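PDB 3TPA: heme-binding protein A, which probably binds glutathione for import, as a periplasmic solute-binding protein of the Pasteurellaceae GbpA family, despite a name that refers to heme. Local coordinates for residues N262-L276 / S476-L490. The protein carries 1 engineered substitution. Sequence-based numbering, arbitrary orientation.
Sequences NLLEREGLNLAYIGL and SPIIPFAHSINYVPL
With Asn270 chi1 at 63° and Ser484 chi1 at 76°, the amide and the hydroxyl each sit between their own backbone N and carbonyl carbon, and there they meet. They bridge the break between two antiparallel ladders formed by strands 261-276 and 478-491, neighbours in the six-stranded mixed sheet of this solute-binding protein fold. Asn270 ND2 donates to Ser484 OG (2.7 Å) in the amide plane, while Asn270 OD1 receives Ser484 N on a lone pair, so two bonds fix the amide's rotation. Asn270 O takes a third, from His483 ND1 at 2.8 Å, lying close to the imidazole plane. The break spans an inverse gamma turn centred on Leu269, across which the register shifts by two residues; Gly268 N still reaches Ser484 O at 2.7 Å.

Beyond it, Phe481 and Ala482 both oppose Ala272 in a classic beta bulge. Ala272 O accepts from both Phe481 N and Ala482 N and also lies over the centre of one face of the Phe481 ring, whose CE1 meets Ala272 CB at 3.6 Å. Tyr306 of helix 298-306 touches Ala272, Phe481 and Ala482. Further along, Ile478 lays CD1 over a face of the Tyr273 ring in a CH-pi contact, 3.8 Å from the centroid, and Leu271 CD2 comes to the same methyl.

In the other ladder, the Glu265 and Tyr487 side chains leave the strands as neighbours and extend in the same direction, the carboxylate turned 69° from the plane of the phenol ring. Glu265 CB packs on Tyr487 CD1 and CE1, and Ile485 CG2 lies over one face of that ring, toward its rim. The polar ends are joined by a water in the phenol plane, which donates to Glu265 OE2 at 2.9 Å and accepts from Tyr487 OH.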
# COMPACT_ATOMS: atom_id res chain seq x y z
N ASN A 262 -6.85 -23.15 3.77
CA ASN A 262 -5.98 -22.85 2.66
C ASN A 262 -5.34 -21.49 2.99
O ASN A 262 -5.94 -20.44 2.75
CB ASN A 262 -6.81 -22.76 1.38
CG ASN A 262 -6.01 -22.27 0.18
OD1 ASN A 262 -4.78 -22.37 0.14
ND2 ASN A 262 -6.72 -21.74 -0.80
N LEU A 263 -4.13 -21.53 3.56
CA LEU A 263 -3.47 -20.31 3.99
C LEU A 263 -2.65 -19.70 2.85
O LEU A 263 -1.60 -20.24 2.49
CB LEU A 263 -2.55 -20.58 5.19
CG LEU A 263 -1.82 -19.31 5.69
CD1 LEU A 263 -2.80 -18.35 6.36
CD2 LEU A 263 -0.69 -19.66 6.63
N LEU A 264 -3.12 -18.59 2.29
CA LEU A 264 -2.38 -17.88 1.25
C LEU A 264 -1.43 -16.85 1.87
O LEU A 264 -1.78 -16.17 2.84
CB LEU A 264 -3.34 -17.19 0.28
CG LEU A 264 -4.40 -18.05 -0.40
CD1 LEU A 264 -5.35 -17.18 -1.22
CD2 LEU A 264 -3.76 -19.11 -1.28
N GLU A 265 -0.23 -16.71 1.29
CA GLU A 265 0.74 -15.72 1.78
C GLU A 265 1.55 -15.12 0.65
O GLU A 265 1.74 -15.73 -0.39
CB GLU A 265 1.71 -16.36 2.78
CG GLU A 265 2.47 -17.56 2.21
CD GLU A 265 3.40 -18.17 3.24
OE1 GLU A 265 3.07 -19.25 3.78
OE2 GLU A 265 4.44 -17.56 3.53
N ARG A 266 2.01 -13.90 0.88
CA ARG A 266 2.97 -13.25 -0.01
C ARG A 266 3.54 -12.01 0.68
O ARG A 266 2.97 -11.50 1.63
CB ARG A 266 2.33 -12.90 -1.35
CG ARG A 266 1.19 -11.91 -1.27
CD ARG A 266 0.71 -11.54 -2.67
NE ARG A 266 1.73 -10.75 -3.36
CZ ARG A 266 1.75 -10.54 -4.67
NH1 ARG A 266 2.72 -9.80 -5.18
NH2 ARG A 266 0.82 -11.04 -5.46
N GLU A 267 4.68 -11.55 0.19
CA GLU A 267 5.37 -10.42 0.81
C GLU A 267 4.56 -9.15 0.65
O GLU A 267 3.91 -8.94 -0.37
CB GLU A 267 6.77 -10.27 0.18
CG GLU A 267 7.61 -11.54 0.36
CD GLU A 267 8.97 -11.43 -0.30
OE1 GLU A 267 9.06 -10.85 -1.39
OE2 GLU A 267 9.95 -11.93 0.28
N GLY A 268 4.56 -8.32 1.69
CA GLY A 268 3.89 -7.04 1.63
C GLY A 268 4.77 -6.09 0.84
O GLY A 268 5.97 -6.31 0.73
N LEU A 269 4.17 -5.04 0.30
CA LEU A 269 4.93 -4.01 -0.42
C LEU A 269 5.40 -2.98 0.58
O LEU A 269 4.94 -1.84 0.60
CB LEU A 269 4.04 -3.36 -1.49
CG LEU A 269 3.37 -4.36 -2.43
CD1 LEU A 269 2.37 -3.67 -3.36
CD2 LEU A 269 4.38 -5.17 -3.23
N ASN A 270 6.34 -3.39 1.43
CA ASN A 270 6.82 -2.57 2.54
C ASN A 270 8.27 -2.91 2.83
O ASN A 270 8.82 -3.83 2.22
CB ASN A 270 5.92 -2.73 3.80
CG ASN A 270 5.91 -4.14 4.38
OD1 ASN A 270 6.86 -4.89 4.23
ND2 ASN A 270 4.83 -4.49 5.06
N LEU A 271 8.89 -2.16 3.72
CA LEU A 271 10.29 -2.39 4.10
C LEU A 271 10.49 -1.93 5.52
O LEU A 271 10.11 -0.82 5.89
CB LEU A 271 11.24 -1.60 3.20
CG LEU A 271 12.75 -1.68 3.56
CD1 LEU A 271 13.26 -3.11 3.38
CD2 LEU A 271 13.61 -0.69 2.71
N ALA A 272 11.07 -2.80 6.34
CA ALA A 272 11.47 -2.43 7.68
C ALA A 272 12.96 -2.29 7.60
O ALA A 272 13.63 -3.16 7.04
CB ALA A 272 11.10 -3.52 8.68
N TYR A 273 13.51 -1.21 8.14
CA TYR A 273 14.94 -0.95 7.97
C TYR A 273 15.49 -0.23 9.19
O TYR A 273 14.74 0.28 10.00
CB TYR A 273 15.20 -0.11 6.72
CG TYR A 273 14.54 1.25 6.73
CD1 TYR A 273 15.20 2.36 7.23
CD2 TYR A 273 13.25 1.42 6.22
CE1 TYR A 273 14.60 3.61 7.23
CE2 TYR A 273 12.66 2.67 6.20
CZ TYR A 273 13.33 3.76 6.71
OH TYR A 273 12.72 4.99 6.71
N ILE A 274 16.81 -0.17 9.29
CA ILE A 274 17.45 0.68 10.27
C ILE A 274 17.85 1.95 9.52
O ILE A 274 18.63 1.90 8.58
CB ILE A 274 18.69 0.02 10.88
CG1 ILE A 274 18.34 -1.31 11.57
CG2 ILE A 274 19.41 0.97 11.84
CD1 ILE A 274 17.35 -1.17 12.77
N GLY A 275 17.31 3.10 9.93
CA GLY A 275 17.66 4.36 9.29
C GLY A 275 18.96 4.83 9.92
O GLY A 275 19.18 4.61 11.10
N LEU A 276 19.82 5.46 9.12
CA LEU A 276 21.05 6.05 9.64
C LEU A 276 21.13 7.51 9.21
O LEU A 276 21.07 7.83 8.01
CB LEU A 276 22.26 5.29 9.11
CG LEU A 276 22.34 3.80 9.44
CD1 LEU A 276 23.54 3.13 8.72
CD2 LEU A 276 22.45 3.61 10.95
N SER A 476 24.91 2.52 1.34
CA SER A 476 24.28 2.00 2.56
C SER A 476 23.71 3.07 3.52
O SER A 476 24.01 3.05 4.72
CB SER A 476 25.27 1.10 3.33
OG SER A 476 24.62 0.39 4.38
N PRO A 477 22.87 4.00 3.01
CA PRO A 477 22.34 5.03 3.93
C PRO A 477 21.30 4.52 4.94
O PRO A 477 21.10 5.12 6.01
CB PRO A 477 21.70 6.05 2.98
CG PRO A 477 21.40 5.30 1.75
CD PRO A 477 22.48 4.25 1.61
N ILE A 478 20.60 3.45 4.58
CA ILE A 478 19.77 2.72 5.52
C ILE A 478 20.14 1.26 5.34
O ILE A 478 20.75 0.89 4.34
CB ILE A 478 18.25 2.88 5.27
CG1 ILE A 478 17.81 2.23 3.94
CG2 ILE A 478 17.81 4.38 5.33
CD1 ILE A 478 16.30 2.29 3.74
N ILE A 479 19.78 0.44 6.33
CA ILE A 479 20.05 -0.98 6.28
C ILE A 479 18.71 -1.70 6.18
O ILE A 479 18.03 -1.89 7.19
CB ILE A 479 20.78 -1.43 7.55
CG1 ILE A 479 22.10 -0.67 7.72
CG2 ILE A 479 21.02 -2.94 7.55
CD1 ILE A 479 22.68 -0.71 9.12
N PRO A 480 18.30 -2.09 4.97
CA PRO A 480 17.07 -2.87 4.84
C PRO A 480 17.22 -4.20 5.55
O PRO A 480 18.29 -4.80 5.44
CB PRO A 480 16.97 -3.11 3.32
CG PRO A 480 17.74 -1.93 2.71
CD PRO A 480 18.92 -1.82 3.65
N PHE A 481 16.20 -4.65 6.27
CA PHE A 481 16.26 -6.00 6.83
C PHE A 481 15.03 -6.91 6.62
O PHE A 481 15.17 -8.13 6.65
CB PHE A 481 16.68 -5.98 8.31
CG PHE A 481 15.71 -5.26 9.23
CD1 PHE A 481 14.56 -5.90 9.69
CD2 PHE A 481 15.97 -3.96 9.66
CE1 PHE A 481 13.67 -5.26 10.55
CE2 PHE A 481 15.09 -3.30 10.53
CZ PHE A 481 13.93 -3.95 10.96
N ALA A 482 13.84 -6.36 6.40
CA ALA A 482 12.67 -7.22 6.26
C ALA A 482 11.56 -6.65 5.40
O ALA A 482 11.37 -5.43 5.31
CB ALA A 482 12.11 -7.58 7.63
N HIS A 483 10.83 -7.56 4.77
CA HIS A 483 9.51 -7.27 4.27
C HIS A 483 8.54 -8.10 5.11
O HIS A 483 8.86 -9.23 5.50
CB HIS A 483 9.36 -7.69 2.81
CG HIS A 483 10.48 -7.22 1.93
ND1 HIS A 483 10.67 -5.89 1.63
CD2 HIS A 483 11.45 -7.90 1.28
CE1 HIS A 483 11.72 -5.77 0.82
NE2 HIS A 483 12.20 -6.98 0.59
N SER A 484 7.37 -7.57 5.42
CA SER A 484 6.42 -8.39 6.17
C SER A 484 5.75 -9.35 5.20
O SER A 484 5.80 -9.14 3.98
CB SER A 484 5.38 -7.52 6.87
OG SER A 484 4.41 -7.06 5.93
N ILE A 485 5.14 -10.40 5.73
CA ILE A 485 4.33 -11.30 4.91
C ILE A 485 2.85 -11.08 5.21
O ILE A 485 2.45 -11.02 6.37
CB ILE A 485 4.66 -12.76 5.17
CG1 ILE A 485 6.04 -13.10 4.61
CG2 ILE A 485 3.60 -13.66 4.53
CD1 ILE A 485 6.53 -14.49 4.93
N ASN A 486 2.03 -10.97 4.17
CA ASN A 486 0.59 -10.87 4.37
C ASN A 486 -0.04 -12.24 4.26
O ASN A 486 0.33 -13.04 3.40
CB ASN A 486 -0.05 -9.93 3.35
CG ASN A 486 0.28 -8.46 3.61
OD1 ASN A 486 0.25 -8.00 4.76
ND2 ASN A 486 0.57 -7.72 2.55
N TYR A 487 -1.02 -12.49 5.11
CA TYR A 487 -1.73 -13.76 5.09
C TYR A 487 -3.20 -13.57 4.80
O TYR A 487 -3.84 -12.67 5.33
CB TYR A 487 -1.60 -14.47 6.44
CG TYR A 487 -0.19 -14.87 6.77
CD1 TYR A 487 0.42 -15.93 6.12
CD2 TYR A 487 0.53 -14.19 7.74
CE1 TYR A 487 1.72 -16.30 6.42
CE2 TYR A 487 1.85 -14.56 8.05
CZ TYR A 487 2.42 -15.62 7.39
OH TYR A 487 3.71 -16.01 7.68
N VAL A 488 -3.74 -14.43 3.95
CA VAL A 488 -5.19 -14.55 3.81
C VAL A 488 -5.60 -16.00 4.11
O VAL A 488 -5.46 -16.90 3.26
CB VAL A 488 -5.69 -14.14 2.42
CG1 VAL A 488 -7.18 -14.43 2.29
CG2 VAL A 488 -5.44 -12.65 2.16
N PRO A 489 -6.09 -16.25 5.33
CA PRO A 489 -6.53 -17.61 5.69
C PRO A 489 -7.92 -17.88 5.13
O PRO A 489 -8.88 -17.19 5.47
CB PRO A 489 -6.56 -17.57 7.23
CG PRO A 489 -5.87 -16.26 7.62
CD PRO A 489 -6.13 -15.33 6.48
N LEU A 490 -8.03 -18.89 4.27
CA LEU A 490 -9.30 -19.23 3.65
C LEU A 490 -9.80 -20.60 4.08
O LEU A 490 -9.02 -21.52 4.28
CB LEU A 490 -9.15 -19.27 2.13
CG LEU A 490 -8.74 -18.02 1.39
CD1 LEU A 490 -8.47 -18.37 -0.06
CD2 LEU A 490 -9.84 -16.97 1.51
O HOH W 1 4.99 -17.75 6.38
O HOH W 2 1.28 -8.21 -0.21